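Local coordinates for protein C alpha-dehydrogenase (Sphingobium sp. SYK-6, PDB 4YAE) that probably catalyses the NAD-dependent oxidation of an alcohol group as a member of the short-chain dehydrogenase/reductase family, binding its dinucleotide cofactor on a Rossmann fold, at residues T7-G12 with I61-S66; A69-A74 with M124-G129; G93-G98 with A156-A161; L168-R173 with N245-S250. All blocks are in the same frame, centred on the assembly; numbering follows the deposited sequence.

Contact 1: residues T7-G12 with I61-S66; sequences TAFITG and IRLDVS
Strand 7-11 and the end of strand 58-62 do not pair, since strand 31-36 runs between them in the sheet; even the closest alpha carbons, CA of Thr11 and CA of Val65, are 7.6 Å apart, and side chains alone make the contact. Phe9 has CG anti to its backbone N (chi1 -175°), which carries the ring beyond its own strand. The edge of the ring does the touching: CE1 meets CD1 of Ile61 at 4.1 Å, and CZ meets CD2 of Leu63 at 4.0 Å, with CD2 lying in the ring plane. A long flat residue suits a strand whose partner is two positions away. Nearer the cofactor end, CG2 of Thr11 rests on CG1 of Val65 at 3.8 Å. Thr11 serves two surroundings, for while its methyl packs here its OG1 bonds to the backbone N of Asn91 and of Ala92. Asp64 and Val65, which bind NADH, follow the strand; Asp64 OD1 accepts from N of Ser66, an Asx turn, and also from its OG. This is part of the apolar layer on one face of the Rossmann sheet, floored by Val33 and Ala35 of strand 31-36 and roofed by helix 68-82 through Met71 and Cys78.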
loop_
_atom_site.group_PDB
_atom_site.type_symbol
_atom_site.label_atom_id
_atom_site.label_comp_id
_atom_site.label_asym_id
_atom_site.label_seq_id
_atom_site.Cartn_x
_atom_site.Cartn_y
_atom_site.Cartn_z
ATOM N N THR A 7 14.075 -24.497 8.923
ATOM C CA THR A 7 13.077 -24.763 7.900
ATOM C C THR A 7 12.582 -23.444 7.300
ATOM O O THR A 7 12.294 -22.489 8.019
ATOM C CB THR A 7 11.895 -25.567 8.471
ATOM O OG1 THR A 7 12.384 -26.837 8.907
ATOM C CG2 THR A 7 10.800 -25.754 7.411
ATOM N N ALA A 8 12.504 -23.410 5.977
ATOM C CA ALA A 8 12.009 -22.254 5.246
ATOM C C ALA A 8 10.708 -22.589 4.537
ATOM O O ALA A 8 10.608 -23.614 3.860
ATOM C CB ALA A 8 13.039 -21.776 4.242
ATOM N N PHE A 9 9.722 -21.714 4.714
ATOM C CA PHE A 9 8.422 -21.814 4.079
ATOM C C PHE A 9 8.388 -20.746 3.001
ATOM O O PHE A 9 8.542 -19.573 3.322
ATOM C CB PHE A 9 7.312 -21.588 5.103
ATOM C CG PHE A 9 5.926 -21.785 4.556
ATOM C CD1 PHE A 9 5.302 -23.014 4.665
ATOM C CD2 PHE A 9 5.248 -20.742 3.959
ATOM C CE1 PHE A 9 4.021 -23.197 4.174
ATOM C CE2 PHE A 9 3.967 -20.921 3.461
ATOM C CZ PHE A 9 3.357 -22.150 3.568
ATOM N N ILE A 10 8.214 -21.152 1.743
ATOM C CA ILE A 10 8.357 -20.235 0.606
ATOM C C ILE A 10 7.104 -20.235 -0.267
ATOM O O ILE A 10 6.815 -21.231 -0.932
ATOM C CB ILE A 10 9.580 -20.620 -0.268
ATOM C CG1 ILE A 10 10.833 -20.743 0.606
ATOM C CG2 ILE A 10 9.785 -19.595 -1.370
ATOM C CD1 ILE A 10 12.059 -21.222 -0.127
ATOM N N THR A 11 6.364 -19.131 -0.265
ATOM C CA THR A 11 5.207 -19.016 -1.162
ATOM C C THR A 11 5.682 -18.598 -2.553
ATOM O O THR A 11 6.719 -17.958 -2.697
ATOM C CB THR A 11 4.154 -18.024 -0.651
ATOM O OG1 THR A 11 4.661 -16.685 -0.742
ATOM C CG2 THR A 11 3.769 -18.334 0.788
ATOM N N GLY A 12 4.932 -18.978 -3.582
ATOM C CA GLY A 12 5.425 -18.869 -4.946
ATOM C C GLY A 12 6.729 -19.624 -5.104
ATOM O O GLY A 12 7.610 -19.220 -5.866
ATOM N N ILE A 61 3.096 -27.752 -0.572
ATOM C CA ILE A 61 1.722 -27.482 -0.143
ATOM C C ILE A 61 1.057 -26.611 -1.193
ATOM O O ILE A 61 1.559 -25.537 -1.514
ATOM C CB ILE A 61 1.664 -26.770 1.227
ATOM C CG1 ILE A 61 2.353 -27.596 2.315
ATOM C CG2 ILE A 61 0.206 -26.482 1.625
ATOM C CD1 ILE A 61 2.421 -26.918 3.680
ATOM N N ARG A 62 -0.066 -27.064 -1.737
ATOM C CA ARG A 62 -0.854 -26.221 -2.637
ATOM C C ARG A 62 -1.612 -25.195 -1.807
ATOM O O ARG A 62 -2.403 -25.570 -0.933
ATOM C CB ARG A 62 -1.826 -27.059 -3.462
ATOM C CG ARG A 62 -2.554 -26.303 -4.544
ATOM C CD ARG A 62 -3.521 -27.264 -5.232
ATOM N NE ARG A 62 -4.413 -26.630 -6.201
ATOM C CZ ARG A 62 -5.732 -26.505 -6.059
ATOM N NH1 ARG A 62 -6.357 -26.955 -4.976
ATOM N NH2 ARG A 62 -6.439 -25.917 -7.015
ATOM N N LEU A 63 -1.399 -23.913 -2.095
ATOM C CA LEU A 63 -1.855 -22.844 -1.219
ATOM C C LEU A 63 -2.262 -21.596 -1.994
ATOM O O LEU A 63 -1.550 -21.160 -2.889
ATOM C CB LEU A 63 -0.748 -22.482 -0.225
ATOM C CG LEU A 63 -0.990 -21.261 0.664
ATOM C CD1 LEU A 63 -2.115 -21.532 1.657
ATOM C CD2 LEU A 63 0.301 -20.874 1.383
ATOM N N ASP A 64 -3.413 -21.037 -1.626
ATOM C CA ASP A 64 -3.831 -19.707 -2.057
ATOM C C ASP A 64 -3.514 -18.740 -0.912
ATOM O O ASP A 64 -4.158 -18.799 0.132
ATOM C CB ASP A 64 -5.330 -19.696 -2.385
ATOM C CG ASP A 64 -5.842 -18.338 -2.828
ATOM O OD1 ASP A 64 -5.116 -17.325 -2.721
ATOM O OD2 ASP A 64 -7.005 -18.290 -3.283
ATOM N N VAL A 65 -2.533 -17.858 -1.096
ATOM C CA VAL A 65 -2.074 -17.027 0.009
ATOM C C VAL A 65 -3.118 -16.007 0.463
ATOM O O VAL A 65 -2.948 -15.394 1.515
ATOM C CB VAL A 65 -0.769 -16.276 -0.344
ATOM C CG1 VAL A 65 0.366 -17.266 -0.533
ATOM C CG2 VAL A 65 -0.941 -15.405 -1.588
ATOM N N SER A 66 -4.182 -15.816 -0.318
ATOM C CA SER A 66 -5.250 -14.903 0.082
ATOM C C SER A 66 -6.306 -15.581 0.950
ATOM O O SER A 66 -7.227 -14.921 1.440
ATOM C CB SER A 66 -5.918 -14.283 -1.150
ATOM O OG SER A 66 -6.699 -15.234 -1.856
#

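Contact 2: residues A69-A74 with M124-G129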
loop_
_atom_site.group_PDB
_atom_site.type_symbol
_atom_site.label_atom_id
_atom_site.label_comp_id
_atom_site.label_asym_id
_atom_site.label_seq_id
_atom_site.Cartn_x
_atom_site.Cartn_y
_atom_site.Cartn_z
ATOM N N ALA A 69 -7.783 -19.059 6.143
ATOM C CA ALA A 69 -7.921 -20.366 6.772
ATOM C C ALA A 69 -6.887 -21.338 6.211
ATOM O O ALA A 69 -6.263 -22.069 6.976
ATOM C CB ALA A 69 -9.327 -20.912 6.589
ATOM N N GLN A 70 -6.702 -21.347 4.890
ATOM C CA GLN A 70 -5.665 -22.185 4.279
ATOM C C GLN A 70 -4.270 -21.823 4.792
ATOM O O GLN A 70 -3.433 -22.700 4.998
ATOM C CB GLN A 70 -5.667 -22.064 2.752
ATOM C CG GLN A 70 -6.724 -22.850 2.008
ATOM C CD GLN A 70 -6.325 -23.159 0.551
ATOM O OE1 GLN A 70 -5.385 -22.571 -0.008
ATOM N NE2 GLN A 70 -7.031 -24.108 -0.054
ATOM N N MET A 71 -4.009 -20.530 4.978
ATOM C CA MET A 71 -2.698 -20.097 5.449
ATOM C C MET A 71 -2.447 -20.642 6.865
ATOM O O MET A 71 -1.362 -21.139 7.153
ATOM C CB MET A 71 -2.575 -18.574 5.417
ATOM C CG MET A 71 -1.199 -18.051 5.780
ATOM S SD MET A 71 0.008 -18.313 4.455
ATOM C CE MET A 71 -0.332 -16.905 3.393
ATOM N N ALA A 72 -3.445 -20.576 7.747
ATOM C CA ALA A 72 -3.278 -21.133 9.093
ATOM C C ALA A 72 -3.047 -22.647 9.047
ATOM O O ALA A 72 -2.219 -23.181 9.785
ATOM C CB ALA A 72 -4.484 -20.811 9.960
ATOM N N GLU A 73 -3.780 -23.332 8.176
ATOM C CA GLU A 73 -3.620 -24.769 8.005
ATOM C C GLU A 73 -2.207 -25.084 7.508
ATOM O O GLU A 73 -1.581 -26.045 7.951
ATOM C CB GLU A 73 -4.659 -25.325 7.025
ATOM C CG GLU A 73 -6.086 -25.253 7.501
ATOM C CD GLU A 73 -7.080 -25.473 6.366
ATOM O OE1 GLU A 73 -6.667 -25.953 5.284
ATOM O OE2 GLU A 73 -8.273 -25.160 6.554
ATOM N N ALA A 74 -1.705 -24.267 6.588
ATOM C CA ALA A 74 -0.376 -24.493 6.035
ATOM C C ALA A 74 0.704 -24.302 7.097
ATOM O O ALA A 74 1.721 -25.001 7.101
ATOM C CB ALA A 74 -0.140 -23.574 4.865
ATOM N N MET A 124 0.579 -12.803 9.827
ATOM C CA MET A 124 -0.442 -13.086 10.835
ATOM C C MET A 124 -0.465 -14.559 11.253
ATOM O O MET A 124 -0.579 -14.879 12.440
ATOM C CB MET A 124 -1.825 -12.691 10.307
ATOM C CG MET A 124 -2.049 -11.192 10.167
ATOM S SD MET A 124 -2.037 -10.272 11.726
ATOM C CE MET A 124 -2.841 -11.365 12.794
ATOM N N ALA A 125 -0.343 -15.454 10.274
ATOM C CA ALA A 125 -0.460 -16.884 10.518
ATOM C C ALA A 125 0.787 -17.491 11.141
ATOM O O ALA A 125 0.692 -18.380 11.985
ATOM C CB ALA A 125 -0.776 -17.601 9.224
ATOM N N PHE A 126 1.958 -17.029 10.707
ATOM C CA PHE A 126 3.201 -17.693 11.077
ATOM C C PHE A 126 3.920 -17.069 12.279
ATOM O O PHE A 126 4.634 -17.771 12.984
ATOM C CB PHE A 126 4.167 -17.730 9.883
ATOM C CG PHE A 126 3.829 -18.776 8.855
ATOM C CD1 PHE A 126 2.947 -18.510 7.819
ATOM C CD2 PHE A 126 4.400 -20.031 8.922
ATOM C CE1 PHE A 126 2.650 -19.467 6.882
ATOM C CE2 PHE A 126 4.107 -20.995 7.983
ATOM C CZ PHE A 126 3.231 -20.716 6.961
ATOM N N THR A 127 3.751 -15.774 12.538
ATOM C CA THR A 127 4.573 -15.163 13.585
ATOM C C THR A 127 4.191 -15.598 15.017
ATOM O O THR A 127 5.055 -15.605 15.885
ATOM C CB THR A 127 4.576 -13.602 13.501
ATOM O OG1 THR A 127 3.244 -13.083 13.521
ATOM C CG2 THR A 127 5.269 -13.144 12.233
ATOM N N PRO A 128 2.922 -15.987 15.280
ATOM C CA PRO A 128 2.706 -16.447 16.662
ATOM C C PRO A 128 3.642 -17.602 17.039
ATOM O O PRO A 128 4.265 -17.570 18.100
ATOM C CB PRO A 128 1.232 -16.880 16.661
ATOM C CG PRO A 128 0.607 -15.985 15.642
ATOM C CD PRO A 128 1.650 -15.827 14.552
ATOM N N GLY A 129 3.775 -18.584 16.152
ATOM C CA GLY A 129 4.682 -19.694 16.392
ATOM C C GLY A 129 6.143 -19.299 16.332
ATOM O O GLY A 129 6.959 -19.761 17.133
#
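Met71 carries this helix-to-helix contact, touching Ala125 with its CG and Phe126 with its sulfur. CG of Met71 lies only 3.5 Å from CB of Ala125, tighter than usual for two carbons. The small alanine, whose CB points at helix 68-82, suits a place where the backbones come so near: CA of Ala125 is 5.3 Å from CA of Ala72, and the methyl of Ala125 also approaches the backbone N of Ala72. One bond farther along the side chain, SD of Met71 meets CE1 of Phe126 at 3.8 Å. The sulfur lies in the plane of the ring, 5.1 Å from its centroid, so this is a Met-aromatic contact made at the edge, where the ring hydrogens can face the polarisable sulfur.

Bends at chi2 and chi3 fold the thioether, an adjustment that an unbranched, flexible methionine makes easily. Phe126 reaches back across the gap, and CZ of Phe126 comes to 4.4 Å from the backbone C of Ala74. The two helical segments run in roughly the same direction, crossing at -31° with their axes 9.0 Å apart at closest approach. Beyond this shell, Leu63 and the NADH-binding Val65 pack against Met71, while the ring of Phe126 meets that of Phe9, their planes inclined at about 45°, and also touches Pro85. The contact thus joins two neighbouring helices of the Rossmann fold above strand 7-11, and from helix 105-133 the end of Met124 leads away to pack on Tyr105 of the second subunit.

Contact 3: residues G93-G98 with A156-A161; sequences GIDPSG and AIYATA
OD1 of Asp95 is gripped twice by Ser97, and the same serine reaches helix 156-177 through a water. OG of Ser97 donates to OD1 of Asp95 at 2.6 Å on the syn lone pair, whereas the backbone N of Ser97 approaches that oxygen from above the carboxylate plane, 65° out of it, at 3.2 Å. The first bond fixes the hydroxyl, the second the Asx turn that carries it. Water 1 then donates to OG of Ser97 and accepts from the backbone N of Tyr158, each at 2.8 Å. A helix's first turn has amide hydrogens without carbonyl partners of its own, and here the water oxygen accepts from one of them.

Apolar packing runs alongside this bridge. CB of Pro96 is directed toward the helix, and its CG presses on CG2 of Ile157 at 3.5 Å, closer than carbons usually pack, the two side chains meeting at a slant. A proline suits this turn, being rigid, compact and without an N-H to satisfy. Placing CG opposite its backbone N (chi1 -173°), Tyr158 lays its ring along the loop. The carbonyl O of Ile94 sits near the plane of that ring, at its edge, 3.5 Å from CD1, while its hydrogen bond comes from ND2 of Asn115. Tyr158 and Lys162 bind NADH, and this spacing matches the Tyr-x-x-x-Lys signature of the family. The loop borders the cofactor site between strand 87-90 and helix 105-133, whose Asp107 and Trp108 touch Ile157, while Ala156 and Thr160 of helix 156-177 pack against the second subunit.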
loop_
_atom_site.group_PDB
_atom_site.type_symbol
_atom_site.label_atom_id
_atom_site.label_comp_id
_atom_site.label_asym_id
_atom_site.label_seq_id
_atom_site.Cartn_x
_atom_site.Cartn_y
_atom_site.Cartn_z
ATOM N N GLY A 93 2.991 -13.719 -6.061
ATOM C CA GLY A 93 2.496 -12.492 -6.651
ATOM C C GLY A 93 1.656 -12.790 -7.875
ATOM O O GLY A 93 1.601 -13.922 -8.357
ATOM N N ILE A 94 0.974 -11.760 -8.364
ATOM C CA ILE A 94 0.287 -11.823 -9.650
ATOM C C ILE A 94 0.298 -10.423 -10.245
ATOM O O ILE A 94 0.463 -9.436 -9.523
ATOM C CB ILE A 94 -1.174 -12.340 -9.548
ATOM C CG1 ILE A 94 -1.901 -11.713 -8.359
ATOM C CG2 ILE A 94 -1.211 -13.862 -9.433
ATOM C CD1 ILE A 94 -2.594 -10.453 -8.670
ATOM N N ASP A 95 0.129 -10.351 -11.562
ATOM C CA ASP A 95 0.143 -9.075 -12.276
ATOM C C ASP A 95 -1.225 -8.743 -12.879
ATOM O O ASP A 95 -1.598 -9.297 -13.914
ATOM C CB ASP A 95 1.195 -9.104 -13.381
ATOM C CG ASP A 95 1.284 -7.788 -14.131
ATOM O OD1 ASP A 95 0.849 -6.754 -13.575
ATOM O OD2 ASP A 95 1.795 -7.788 -15.270
ATOM N N PRO A 96 -1.976 -7.833 -12.241
ATOM C CA PRO A 96 -3.304 -7.423 -12.694
ATOM C C PRO A 96 -3.274 -6.237 -13.662
ATOM O O PRO A 96 -4.286 -5.549 -13.807
ATOM C CB PRO A 96 -3.987 -7.026 -11.388
ATOM C CG PRO A 96 -2.892 -6.441 -10.594
ATOM C CD PRO A 96 -1.646 -7.218 -10.945
ATOM N N SER A 97 -2.138 -6.006 -14.313
ATOM C CA SER A 97 -1.957 -4.790 -15.108
ATOM C C SER A 97 -2.787 -4.770 -16.380
ATOM O O SER A 97 -3.156 -5.810 -16.926
ATOM C CB SER A 97 -0.483 -4.609 -15.458
ATOM O OG SER A 97 0.267 -4.355 -14.280
ATOM N N GLY A 98 -3.071 -3.561 -16.844
ATOM C CA GLY A 98 -3.924 -3.357 -17.996
ATOM C C GLY A 98 -4.347 -1.904 -18.057
ATOM O O GLY A 98 -4.147 -1.157 -17.096
ATOM N N ALA A 156 -0.854 0.514 -12.199
ATOM C CA ALA A 156 -1.293 1.122 -10.941
ATOM C C ALA A 156 -1.557 0.112 -9.817
ATOM O O ALA A 156 -1.146 0.326 -8.682
ATOM C CB ALA A 156 -2.539 1.951 -11.188
ATOM N N ILE A 157 -2.244 -0.987 -10.111
ATOM C CA ILE A 157 -2.637 -1.901 -9.046
ATOM C C ILE A 157 -1.407 -2.590 -8.471
ATOM O O ILE A 157 -1.234 -2.661 -7.253
ATOM C CB ILE A 157 -3.657 -2.940 -9.544
ATOM C CG1 ILE A 157 -4.923 -2.216 -10.004
ATOM C CG2 ILE A 157 -3.977 -3.952 -8.436
ATOM C CD1 ILE A 157 -5.945 -3.124 -10.671
ATOM N N TYR A 158 -0.544 -3.077 -9.356
ATOM C CA TYR A 158 0.669 -3.762 -8.948
ATOM C C TYR A 158 1.584 -2.821 -8.171
ATOM O O TYR A 158 2.082 -3.173 -7.105
ATOM C CB TYR A 158 1.392 -4.320 -10.170
ATOM C CG TYR A 158 2.582 -5.199 -9.858
ATOM C CD1 TYR A 158 2.417 -6.527 -9.468
ATOM C CD2 TYR A 158 3.871 -4.708 -9.967
ATOM C CE1 TYR A 158 3.506 -7.334 -9.196
ATOM C CE2 TYR A 158 4.973 -5.512 -9.704
ATOM C CZ TYR A 158 4.783 -6.819 -9.316
ATOM O OH TYR A 158 5.877 -7.612 -9.045
ATOM N N ALA A 159 1.799 -1.622 -8.700
ATOM C CA ALA A 159 2.698 -0.683 -8.042
ATOM C C ALA A 159 2.199 -0.309 -6.649
ATOM O O ALA A 159 2.986 -0.217 -5.701
ATOM C CB ALA A 159 2.871 0.566 -8.874
ATOM N N THR A 160 0.895 -0.063 -6.546
ATOM C CA THR A 160 0.265 0.331 -5.294
ATOM C C THR A 160 0.460 -0.759 -4.237
ATOM O O THR A 160 0.857 -0.475 -3.106
ATOM C CB THR A 160 -1.238 0.623 -5.506
ATOM O OG1 THR A 160 -1.385 1.749 -6.381
ATOM C CG2 THR A 160 -1.943 0.938 -4.208
ATOM N N ALA A 161 0.207 -2.007 -4.613
ATOM C CA ALA A 161 0.367 -3.115 -3.677
ATOM C C ALA A 161 1.814 -3.280 -3.226
ATOM O O ALA A 161 2.087 -3.514 -2.039
ATOM C CB ALA A 161 -0.130 -4.418 -4.299
HETATM O O HOH W 1 -1.183 -3.392 -12.089
#

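Contact 4: residues L168-R173 with N245-S250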
loop_
_atom_site.group_PDB
_atom_site.type_symbol
_atom_site.label_atom_id
_atom_site.label_comp_id
_atom_site.label_asym_id
_atom_site.label_seq_id
_atom_site.Cartn_x
_atom_site.Cartn_y
_atom_site.Cartn_z
ATOM N N LEU A 168 5.283 -1.893 4.761
ATOM C CA LEU A 168 4.911 -2.933 5.721
ATOM C C LEU A 168 6.158 -3.536 6.351
ATOM O O LEU A 168 6.254 -3.663 7.569
ATOM C CB LEU A 168 4.083 -4.017 5.032
ATOM C CG LEU A 168 3.897 -5.351 5.770
ATOM C CD1 LEU A 168 3.028 -5.149 6.987
ATOM C CD2 LEU A 168 3.301 -6.388 4.829
ATOM N N THR A 169 7.109 -3.921 5.503
ATOM C CA THR A 169 8.297 -4.626 5.955
ATOM C C THR A 169 9.157 -3.709 6.810
ATOM O O THR A 169 9.595 -4.098 7.881
ATOM C CB THR A 169 9.115 -5.154 4.771
ATOM O OG1 THR A 169 8.264 -5.923 3.914
ATOM C CG2 THR A 169 10.254 -6.026 5.249
ATOM N N GLU A 170 9.355 -2.480 6.348
ATOM C CA GLU A 170 10.106 -1.502 7.124
ATOM C C GLU A 170 9.512 -1.325 8.507
ATOM O O GLU A 170 10.213 -1.288 9.514
ATOM C CB GLU A 170 10.118 -0.147 6.425
ATOM C CG GLU A 170 10.880 -0.113 5.123
ATOM C CD GLU A 170 10.629 1.170 4.349
ATOM O OE1 GLU A 170 9.597 1.831 4.606
ATOM O OE2 GLU A 170 11.467 1.519 3.490
ATOM N N THR A 171 8.197 -1.199 8.551
ATOM C CA THR A 171 7.571 -0.720 9.757
ATOM C C THR A 171 7.475 -1.813 10.827
ATOM O O THR A 171 7.536 -1.496 12.018
ATOM C CB THR A 171 6.183 -0.125 9.448
ATOM O OG1 THR A 171 6.296 0.817 8.362
ATOM C CG2 THR A 171 5.662 0.609 10.654
ATOM N N ILE A 172 7.371 -3.086 10.429
ATOM C CA ILE A 172 7.253 -4.165 11.409
ATOM C C ILE A 172 8.603 -4.607 11.975
ATOM O O ILE A 172 8.652 -5.452 12.868
ATOM C CB ILE A 172 6.563 -5.414 10.825
ATOM C CG1 ILE A 172 7.401 -6.022 9.692
ATOM C CG2 ILE A 172 5.136 -5.083 10.376
ATOM C CD1 ILE A 172 6.830 -7.320 9.126
ATOM N N ARG A 173 9.690 -4.041 11.464
ATOM C CA ARG A 173 11.026 -4.476 11.875
ATOM C C ARG A 173 11.208 -4.502 13.401
ATOM O O ARG A 173 11.673 -5.501 13.954
ATOM C CB ARG A 173 12.102 -3.575 11.259
ATOM C CG ARG A 173 13.509 -4.180 11.354
ATOM C CD ARG A 173 14.577 -3.319 10.705
ATOM N NE ARG A 173 15.753 -4.105 10.343
ATOM C CZ ARG A 173 16.894 -3.595 9.896
ATOM N NH1 ARG A 173 17.039 -2.283 9.788
ATOM N NH2 ARG A 173 17.901 -4.398 9.582
ATOM N N ASN A 245 21.050 -10.027 8.415
ATOM C CA ASN A 245 19.880 -9.223 8.777
ATOM C C ASN A 245 19.824 -7.876 8.063
ATOM O O ASN A 245 19.812 -6.813 8.687
ATOM C CB ASN A 245 19.823 -9.004 10.282
ATOM C CG ASN A 245 18.459 -8.509 10.732
ATOM O OD1 ASN A 245 17.453 -8.743 10.060
ATOM N ND2 ASN A 245 18.418 -7.811 11.866
ATOM N N LYS A 246 19.771 -7.947 6.740
ATOM C CA LYS A 246 19.734 -6.757 5.897
ATOM C C LYS A 246 18.295 -6.429 5.516
ATOM O O LYS A 246 17.587 -7.269 4.972
ATOM C CB LYS A 246 20.541 -6.962 4.630
ATOM C CG LYS A 246 21.959 -7.375 4.809
ATOM C CD LYS A 246 22.431 -7.760 3.426
ATOM C CE LYS A 246 23.852 -7.503 3.192
ATOM N NZ LYS A 246 24.100 -7.785 1.750
ATOM N N LEU A 247 17.877 -5.199 5.767
ATOM C CA LEU A 247 16.493 -4.802 5.508
ATOM C C LEU A 247 16.119 -4.771 4.029
ATOM O O LEU A 247 15.011 -5.154 3.666
ATOM C CB LEU A 247 16.230 -3.431 6.127
ATOM C CG LEU A 247 14.824 -2.868 5.940
ATOM C CD1 LEU A 247 13.771 -3.782 6.576
ATOM C CD2 LEU A 247 14.753 -1.495 6.542
ATOM N N TYR A 248 17.023 -4.290 3.178
ATOM C CA TYR A 248 16.730 -4.089 1.761
ATOM C C TYR A 248 17.602 -4.954 0.866
ATOM O O TYR A 248 18.821 -5.028 1.056
ATOM C CB TYR A 248 16.941 -2.620 1.362
ATOM C CG TYR A 248 16.124 -1.595 2.109
ATOM C CD1 TYR A 248 14.736 -1.651 2.131
ATOM C CD2 TYR A 248 16.743 -0.529 2.746
ATOM C CE1 TYR A 248 13.995 -0.703 2.795
ATOM C CE2 TYR A 248 16.013 0.420 3.413
ATOM C CZ TYR A 248 14.644 0.344 3.433
ATOM O OH TYR A 248 13.921 1.300 4.103
ATOM N N VAL A 249 16.972 -5.585 -0.123
ATOM C CA VAL A 249 17.684 -6.233 -1.211
ATOM C C VAL A 249 17.055 -5.791 -2.516
ATOM O O VAL A 249 15.861 -6.012 -2.736
ATOM C CB VAL A 249 17.635 -7.771 -1.115
ATOM C CG1 VAL A 249 18.320 -8.420 -2.320
ATOM C CG2 VAL A 249 18.285 -8.235 0.177
ATOM N N SER A 250 17.861 -5.157 -3.365
ATOM C CA SER A 250 17.436 -4.789 -4.704
ATOM C C SER A 250 18.245 -5.596 -5.699
ATOM O O SER A 250 19.459 -5.693 -5.563
ATOM C CB SER A 250 17.626 -3.291 -4.947
ATOM O OG SER A 250 16.850 -2.526 -4.042
HETATM O O HOH W 2 15.831 -6.802 9.528
HETATM O O HOH W 3 19.658 -3.378 7.173
#
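A long arm, turned away from the backbone N at chi1 (-165°) and extended as far as NE, lays the guanidinium of Arg173 over Leu247; Glu170 sets CG opposite the carbonyl carbon (chi1 -67°) and runs out straight to Tyr248. CB of Leu247 stands over the centre of the guanidinium, 3.8 Å from CZ of Arg173, so one face of the flat cation rests on an aliphatic side chain while its edge remains available for polar partners. NE of Arg173 donates to water 2 at 2.8 Å, which in turn donates to OD1 of Asn245. Water 3 accepts from NH2 of Arg173 and from the backbone N of Leu247. Asn245 has positive phi where helix 231-244 ends, a conformation asparagine tolerates well.

At the other end, OH of Tyr248 donates to OE2 of Glu170 over a short 2.5 Å, meeting that oxygen from above the carboxylate plane. The planes of ring and carboxylate stand 71° apart. OE2 also forms a salt bridge with NE of Arg262 of the second subunit, which would be expected to favour the charged carboxylate. CD2 of Leu247 lies over one face of the Tyr248 ring, toward its rim, joining the two halves of the contact. Strand 248-250, an outermost strand of this chain's sheet, beside strand 181-187, is thereby fastened to helix 156-177, near the surface where the second subunit packs.

Overall arrangement
Along the chain contact 1 closes before contact 2 opens, contacts 2 and 3 interleave, and contact 4 comes last. Contacts 1 and 2 adjoin, their centres about 10 Å apart, and touch where the side chain of Gln70 reaches the backbone N of Asp64. Contacts 3 and 4 share helix 156-177, one at its start and one in its second half, with centres about 21 Å apart, and both touch the second subunit. Contacts 1 and 4 reach the same parallel sheet on opposite sides of the chain's centre, their centres about 20 Å apart. NADH-binding residues occur in contacts 1 and 3, so the cofactor site draws on both, whereas contact 4 ties the last strand to the dimer-facing helix.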